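PDB 3GIP: N-acyl-D-glutamate deacylase from Bordetella bronchiseptica, which catalyses the hydrolysis of N-acyl-D-glutamate, releasing D-glutamate and a carboxylate, as a zinc-containing member of the amidohydrolase superfamily. Local coordinates for residues G14-R26 / T396-P408. Residues are numbered along the deposited sequence; the frame is centred on the assembly and turned at random.
Sequences GWIIDGTGAPRRR and TLEQAVARMTALP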
ATOM      1  N   GLY A  14       1.817 -18.579  23.014  1.00 20.09           N
ATOM      2  CA  GLY A  14       2.003 -18.698  21.579  1.00 19.73           C
ATOM      3  C   GLY A  14       3.440 -18.816  21.111  1.00 19.06           C
ATOM      4  O   GLY A  14       4.372 -18.909  21.915  1.00 19.32           O
ATOM      5  N   TRP A  15       3.608 -18.833  19.791  1.00 18.77           N
ATOM      6  CA  TRP A  15       4.920 -18.917  19.173  1.00 19.30           C
ATOM      7  C   TRP A  15       5.226 -17.586  18.512  1.00 17.79           C
ATOM      8  O   TRP A  15       4.445 -17.080  17.704  1.00 16.75           O
ATOM      9  CB  TRP A  15       4.962 -20.044  18.139  1.00 19.85           C
ATOM     10  CG  TRP A  15       4.994 -21.401  18.763  1.00 23.18           C
ATOM     11  CD1 TRP A  15       3.948 -22.066  19.339  1.00 25.48           C
ATOM     12  CD2 TRP A  15       6.145 -22.238  18.932  1.00 23.79           C
ATOM     13  NE1 TRP A  15       4.378 -23.267  19.859  1.00 26.03           N
ATOM     14  CE2 TRP A  15       5.721 -23.397  19.623  1.00 25.55           C
ATOM     15  CE3 TRP A  15       7.493 -22.123  18.567  1.00 23.85           C
ATOM     16  CZ2 TRP A  15       6.600 -24.434  19.956  1.00 26.36           C
ATOM     17  CZ3 TRP A  15       8.369 -23.156  18.901  1.00 23.39           C
ATOM     18  CH2 TRP A  15       7.915 -24.296  19.588  1.00 24.54           C
ATOM     19  N   ILE A  16       6.369 -17.018  18.864  1.00 17.27           N
ATOM     20  CA  ILE A  16       6.771 -15.732  18.327  1.00 16.81           C
ATOM     21  C   ILE A  16       7.562 -15.797  17.027  1.00 17.06           C
ATOM     22  O   ILE A  16       8.549 -16.520  16.926  1.00 18.05           O
ATOM     23  CB  ILE A  16       7.645 -14.963  19.342  1.00 18.50           C
ATOM     24  CG1 ILE A  16       6.844 -14.659  20.609  1.00 20.11           C
ATOM     25  CG2 ILE A  16       8.174 -13.682  18.709  1.00 19.49           C
ATOM     26  CD1 ILE A  16       5.754 -13.646  20.423  1.00 25.88           C
ATOM     27  N   ILE A  17       7.099 -15.048  16.032  1.00 15.08           N
ATOM     28  CA  ILE A  17       7.808 -14.904  14.766  1.00 14.89           C
ATOM     29  C   ILE A  17       8.019 -13.394  14.827  1.00 15.08           C
ATOM     30  O   ILE A  17       7.110 -12.612  14.547  1.00 15.13           O
ATOM     31  CB  ILE A  17       6.949 -15.319  13.548  1.00 13.93           C
ATOM     32  CG1 ILE A  17       6.794 -16.843  13.541  1.00 14.69           C
ATOM     33  CG2 ILE A  17       7.612 -14.852  12.253  1.00 14.35           C
ATOM     34  CD1 ILE A  17       6.173 -17.412  12.278  1.00 15.77           C
ATOM     35  N   ASP A  18       9.225 -12.999  15.232  1.00 15.05           N
ATOM     36  CA  ASP A  18       9.553 -11.592  15.441  1.00 15.00           C
ATOM     37  C   ASP A  18       9.848 -10.695  14.251  1.00 14.70           C
ATOM     38  O   ASP A  18      10.119  -9.507  14.435  1.00 15.53           O
ATOM     39  CB  ASP A  18      10.709 -11.478  16.442  1.00 15.58           C
ATOM     40  CG  ASP A  18      11.965 -12.193  15.975  1.00 17.58           C
ATOM     41  OD1 ASP A  18      12.117 -12.411  14.752  1.00 15.79           O
ATOM     42  OD2 ASP A  18      12.813 -12.525  16.834  1.00 19.37           O
ATOM     43  N   GLY A  19       9.803 -11.244  13.042  1.00 13.83           N
ATOM     44  CA  GLY A  19      10.062 -10.432  11.867  1.00 14.66           C
ATOM     45  C   GLY A  19      11.501 -10.421  11.379  1.00 14.54           C
ATOM     46  O   GLY A  19      11.781  -9.902  10.299  1.00 15.44           O
ATOM     47  N   THR A  20      12.412 -10.998  12.159  1.00 15.34           N
ATOM     48  CA  THR A  20      13.829 -11.029  11.788  1.00 14.90           C
ATOM     49  C   THR A  20      14.174 -12.176  10.845  1.00 15.98           C
ATOM     50  O   THR A  20      15.277 -12.223  10.294  1.00 16.95           O
ATOM     51  CB  THR A  20      14.726 -11.188  13.022  1.00 15.58           C
ATOM     52  OG1 THR A  20      14.478 -12.466  13.619  1.00 16.38           O
ATOM     53  CG2 THR A  20      14.445 -10.088  14.036  1.00 16.81           C
ATOM     54  N   GLY A  21      13.234 -13.096  10.670  1.00 15.48           N
ATOM     55  CA  GLY A  21      13.472 -14.245   9.814  1.00 17.07           C
ATOM     56  C   GLY A  21      13.924 -15.435  10.638  1.00 16.45           C
ATOM     57  O   GLY A  21      14.010 -16.556  10.135  1.00 17.39           O
ATOM     58  N   ALA A  22      14.207 -15.198  11.915  1.00 16.63           N
ATOM     59  CA  ALA A  22      14.651 -16.272  12.795  1.00 16.65           C
ATOM     60  C   ALA A  22      13.518 -17.270  13.012  1.00 16.96           C
ATOM     61  O   ALA A  22      12.348 -16.923  12.898  1.00 16.40           O
ATOM     62  CB  ALA A  22      15.108 -15.697  14.133  1.00 17.62           C
ATOM     63  N   PRO A  23      13.854 -18.532  13.323  1.00 17.16           N
ATOM     64  CA  PRO A  23      12.820 -19.549  13.547  1.00 17.60           C
ATOM     65  C   PRO A  23      11.843 -19.163  14.656  1.00 18.37           C
ATOM     66  O   PRO A  23      12.236 -18.569  15.660  1.00 18.86           O
ATOM     67  CB  PRO A  23      13.633 -20.787  13.916  1.00 18.29           C
ATOM     68  CG  PRO A  23      14.911 -20.591  13.155  1.00 18.77           C
ATOM     69  CD  PRO A  23      15.200 -19.125  13.388  1.00 18.99           C
ATOM     70  N   ARG A  24      10.573 -19.509  14.473  1.00 17.76           N
ATOM     71  CA  ARG A  24       9.548 -19.209  15.467  1.00 18.35           C
ATOM     72  C   ARG A  24       9.965 -19.810  16.810  1.00 19.84           C
ATOM     73  O   ARG A  24      10.550 -20.896  16.859  1.00 20.94           O
ATOM     74  CB  ARG A  24       8.204 -19.791  15.023  1.00 18.32           C
ATOM     75  CG  ARG A  24       8.171 -21.313  14.960  1.00 17.88           C
ATOM     76  CD  ARG A  24       6.953 -21.805  14.196  1.00 20.29           C
ATOM     77  NE  ARG A  24       7.064 -21.505  12.773  1.00 20.43           N
ATOM     78  CZ  ARG A  24       6.107 -21.737  11.880  1.00 20.99           C
ATOM     79  NH1 ARG A  24       4.956 -22.273  12.264  1.00 21.56           N
ATOM     80  NH2 ARG A  24       6.307 -21.439  10.604  1.00 19.34           N
ATOM     81  N   ARG A  25       9.674 -19.105  17.897  1.00 20.16           N
ATOM     82  CA  ARG A  25      10.041 -19.591  19.220  1.00 20.56           C
ATOM     83  C   ARG A  25       8.923 -19.444  20.242  1.00 20.66           C
ATOM     84  O   ARG A  25       8.150 -18.486  20.202  1.00 20.50           O
ATOM     85  CB  ARG A  25      11.303 -18.870  19.713  1.00 22.81           C
ATOM     86  CG  ARG A  25      11.221 -17.349  19.736  1.00 25.83           C
ATOM     87  CD  ARG A  25      12.619 -16.760  19.914  1.00 30.81           C
ATOM     88  NE  ARG A  25      12.658 -15.303  19.811  1.00 35.56           N
ATOM     89  CZ  ARG A  25      12.147 -14.473  20.714  1.00 35.60           C
ATOM     90  NH1 ARG A  25      11.551 -14.956  21.795  1.00 38.93           N
ATOM     91  NH2 ARG A  25      12.247 -13.163  20.545  1.00 35.66           N
ATOM     92  N   ARG A  26       8.842 -20.407  21.155  1.00 21.47           N
ATOM     93  CA  ARG A  26       7.826 -20.394  22.200  1.00 22.61           C
ATOM     94  C   ARG A  26       8.192 -19.359  23.258  1.00 22.89           C
ATOM     95  O   ARG A  26       9.154 -19.539  24.007  1.00 24.47           O
ATOM     96  CB  ARG A  26       7.718 -21.780  22.842  1.00 24.81           C
ATOM     97  CG  ARG A  26       6.889 -21.815  24.118  1.00 29.35           C
ATOM     98  CD  ARG A  26       5.398 -21.642  23.854  1.00 32.79           C
ATOM     99  NE  ARG A  26       4.676 -21.359  25.093  1.00 35.84           N
ATOM    100  CZ  ARG A  26       4.599 -20.156  25.654  1.00 37.43           C
ATOM    101  NH1 ARG A  26       5.192 -19.117  25.082  1.00 36.77           N
ATOM    102  NH2 ARG A  26       3.945 -19.994  26.796  1.00 38.23           N
ATOM    103  N   THR A 396       8.785 -19.694   3.781  1.00 14.34           N
ATOM    104  CA  THR A 396       8.304 -20.073   5.101  1.00 13.92           C
ATOM    105  C   THR A 396       7.492 -18.943   5.698  1.00 14.69           C
ATOM    106  O   THR A 396       7.539 -17.809   5.217  1.00 15.25           O
ATOM    107  CB  THR A 396       9.456 -20.378   6.070  1.00 15.11           C
ATOM    108  OG1 THR A 396      10.220 -19.186   6.288  1.00 15.62           O
ATOM    109  CG2 THR A 396      10.357 -21.461   5.502  1.00 15.86           C
ATOM    110  N   LEU A 397       6.743 -19.258   6.746  1.00 14.29           N
ATOM    111  CA  LEU A 397       5.938 -18.253   7.416  1.00 13.65           C
ATOM    112  C   LEU A 397       6.874 -17.186   7.992  1.00 15.13           C
ATOM    113  O   LEU A 397       6.573 -15.990   7.942  1.00 14.83           O
ATOM    114  CB  LEU A 397       5.108 -18.906   8.525  1.00 15.47           C
ATOM    115  CG  LEU A 397       4.103 -18.010   9.254  1.00 16.61           C
ATOM    116  CD1 LEU A 397       3.157 -17.364   8.247  1.00 15.88           C
ATOM    117  CD2 LEU A 397       3.319 -18.845  10.259  1.00 17.48           C
ATOM    118  N   GLU A 398       8.015 -17.616   8.527  1.00 14.58           N
ATOM    119  CA  GLU A 398       8.981 -16.678   9.086  1.00 14.22           C
ATOM    120  C   GLU A 398       9.475 -15.701   8.023  1.00 14.11           C
ATOM    121  O   GLU A 398       9.627 -14.508   8.289  1.00 14.93           O
ATOM    122  CB  GLU A 398      10.177 -17.421   9.697  1.00 15.13           C
ATOM    123  CG  GLU A 398       9.880 -18.082  11.041  1.00 16.92           C
ATOM    124  CD  GLU A 398       9.383 -19.513  10.924  1.00 18.16           C
ATOM    125  OE1 GLU A 398       8.884 -19.900   9.846  1.00 17.66           O
ATOM    126  OE2 GLU A 398       9.479 -20.252  11.927  1.00 17.58           O
ATOM    127  N   GLN A 399       9.733 -16.207   6.820  1.00 13.67           N
ATOM    128  CA  GLN A 399      10.196 -15.350   5.738  1.00 13.75           C
ATOM    129  C   GLN A 399       9.090 -14.398   5.288  1.00 13.50           C
ATOM    130  O   GLN A 399       9.341 -13.220   5.035  1.00 13.14           O
ATOM    131  CB  GLN A 399      10.665 -16.192   4.546  1.00 14.81           C
ATOM    132  CG  GLN A 399      11.936 -16.987   4.804  1.00 16.24           C
ATOM    133  CD  GLN A 399      12.317 -17.875   3.630  1.00 19.29           C
ATOM    134  OE1 GLN A 399      11.532 -18.721   3.192  1.00 20.42           O
ATOM    135  NE2 GLN A 399      13.530 -17.691   3.117  1.00 21.53           N
ATOM    136  N   ALA A 400       7.866 -14.905   5.197  1.00 12.47           N
ATOM    137  CA  ALA A 400       6.745 -14.079   4.760  1.00 11.62           C
ATOM    138  C   ALA A 400       6.460 -12.955   5.749  1.00 12.62           C
ATOM    139  O   ALA A 400       6.232 -11.813   5.350  1.00 14.08           O
ATOM    140  CB  ALA A 400       5.502 -14.943   4.563  1.00 12.80           C
ATOM    141  N   VAL A 401       6.468 -13.274   7.039  1.00 12.33           N
ATOM    142  CA  VAL A 401       6.219 -12.251   8.048  1.00 12.45           C
ATOM    143  C   VAL A 401       7.273 -11.153   7.937  1.00 13.59           C
ATOM    144  O   VAL A 401       6.965  -9.976   8.099  1.00 13.57           O
ATOM    145  CB  VAL A 401       6.227 -12.851   9.473  1.00 12.64           C
ATOM    146  CG1 VAL A 401       6.188 -11.737  10.516  1.00 13.68           C
ATOM    147  CG2 VAL A 401       5.018 -13.763   9.647  1.00 15.11           C
ATOM    148  N   ALA A 402       8.513 -11.534   7.645  1.00 12.62           N
ATOM    149  CA  ALA A 402       9.571 -10.544   7.500  1.00 12.66           C
ATOM    150  C   ALA A 402       9.243  -9.584   6.353  1.00 12.97           C
ATOM    151  O   ALA A 402       9.491  -8.384   6.453  1.00 12.85           O
ATOM    152  CB  ALA A 402      10.912 -11.236   7.252  1.00 13.36           C
ATOM    153  N   ARG A 403       8.678 -10.107   5.267  1.00 13.62           N
ATOM    154  CA  ARG A 403       8.322  -9.270   4.121  1.00 12.95           C
ATOM    155  C   ARG A 403       7.223  -8.270   4.456  1.00 12.68           C
ATOM    156  O   ARG A 403       7.104  -7.227   3.809  1.00 13.85           O
ATOM    157  CB  ARG A 403       7.821 -10.124   2.951  1.00 11.99           C
ATOM    158  CG  ARG A 403       8.796 -11.155   2.446  1.00 10.86           C
ATOM    159  CD  ARG A 403      10.100 -10.522   1.990  1.00 12.29           C
ATOM    160  NE  ARG A 403      10.922 -11.511   1.305  1.00 13.42           N
ATOM    161  CZ  ARG A 403      10.688 -11.942   0.070  1.00 12.44           C
ATOM    162  NH1 ARG A 403       9.664 -11.457  -0.627  1.00 12.45           N
ATOM    163  NH2 ARG A 403      11.454 -12.890  -0.454  1.00 13.78           N
ATOM    164  N   MET A 404       6.417  -8.603   5.459  1.00 12.14           N
ATOM    165  CA  MET A 404       5.287  -7.770   5.867  1.00 13.05           C
ATOM    166  C   MET A 404       5.595  -6.851   7.028  1.00 13.71           C
ATOM    167  O   MET A 404       4.778  -5.995   7.367  1.00 14.25           O
ATOM    168  CB  MET A 404       4.120  -8.647   6.309  1.00 13.62           C
ATOM    169  CG  MET A 404       3.684  -9.688   5.317  1.00 13.65           C
ATOM    170  SD  MET A 404       2.432 -10.771   6.032  1.00 14.50           S
ATOM    171  CE  MET A 404       1.780 -11.499   4.518  1.00 15.83           C
ATOM    172  N   THR A 405       6.757  -7.025   7.645  1.00 14.42           N
ATOM    173  CA  THR A 405       7.087  -6.235   8.819  1.00 13.35           C
ATOM    174  C   THR A 405       8.462  -5.573   8.801  1.00 14.06           C
ATOM    175  O   THR A 405       8.576  -4.372   8.552  1.00 13.25           O
ATOM    176  CB  THR A 405       6.956  -7.117  10.083  1.00 12.64           C
ATOM    177  OG1 THR A 405       7.828  -8.253   9.969  1.00 13.25           O
ATOM    178  CG2 THR A 405       5.517  -7.619  10.235  1.00 14.31           C
ATOM    179  N   ALA A 406       9.504  -6.352   9.062  1.00 13.40           N
ATOM    180  CA  ALA A 406      10.855  -5.813   9.091  1.00 13.44           C
ATOM    181  C   ALA A 406      11.301  -5.180   7.776  1.00 13.74           C
ATOM    182  O   ALA A 406      11.887  -4.101   7.785  1.00 13.41           O
ATOM    183  CB  ALA A 406      11.841  -6.897   9.501  1.00 14.35           C
ATOM    184  N   LEU A 407      11.039  -5.838   6.650  1.00 12.99           N
ATOM    185  CA  LEU A 407      11.461  -5.274   5.370  1.00 12.81           C
ATOM    186  C   LEU A 407      10.814  -3.908   5.134  1.00 13.43           C
ATOM    187  O   LEU A 407      11.503  -2.946   4.785  1.00 13.10           O
ATOM    188  CB  LEU A 407      11.154  -6.243   4.219  1.00 12.79           C
ATOM    189  CG  LEU A 407      11.616  -5.813   2.821  1.00 12.44           C
ATOM    190  CD1 LEU A 407      13.129  -5.569   2.797  1.00 14.00           C
ATOM    191  CD2 LEU A 407      11.230  -6.899   1.822  1.00 13.04           C
ATOM    192  N   PRO A 408       9.483  -3.795   5.319  1.00 13.04           N
ATOM    193  CA  PRO A 408       8.860  -2.484   5.105  1.00 13.75           C
ATOM    194  C   PRO A 408       9.457  -1.426   6.039  1.00 13.92           C
ATOM    195  O   PRO A 408       9.703  -0.291   5.628  1.00 14.66           O
ATOM    196  CB  PRO A 408       7.386  -2.751   5.400  1.00 14.93           C
ATOM    197  CG  PRO A 408       7.207  -4.152   4.927  1.00 15.22           C
ATOM    198  CD  PRO A 408       8.456  -4.847   5.451  1.00 12.80           C
TER
HETATM  199  O   HOH W   1      10.267 -13.232  10.787  1.00 15.22           O
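Ile17 meets helix 397-404 with both branches: Ile17 CG2, anti to the backbone N, sits 3.7 Å from Val401 CB, while Ile17 CD1 reaches Leu397 CG at 3.7 Å. Next comes an Asx turn, Asp18 OD1 accepting from Thr20 N, and then an ST turn, Thr20 OG1 accepting from Ala22 N. Between them the carbonyl O of Gly19 lies against two methyls, Ala402 CB at 3.4 Å and Ala406 CB. At Gly21 a water accepts from the backbone N and donates to Glu398 O, so the loop is also tied to the helix backbone. Arg24 then closes the contact on Glu398. Arg24 NE gives a nearly straight bond (176°) to Glu398 OE2, at 2.8 Å. Arg24 NH2 adds a second to Glu398 OE1 at 3.1 Å. Both acceptors lie near the guanidinium plane, but the donors stand well above the carboxylate plane; the two planes are 49° apart. Arg24 N lies 2.9 Å from Glu398 OE2 and uses its anti lone pair, so three donors fix the carboxylate's rotation. The loop joining antiparallel strands 15-16 and 25-26 thus packs on helices 397-404 and 406-412 of the amidohydrolase (TIM-barrel clan) region; strand 57-64 pairs with strand 15-16 and touches Thr405, and helix 376-391 backs Leu397 through Leu385.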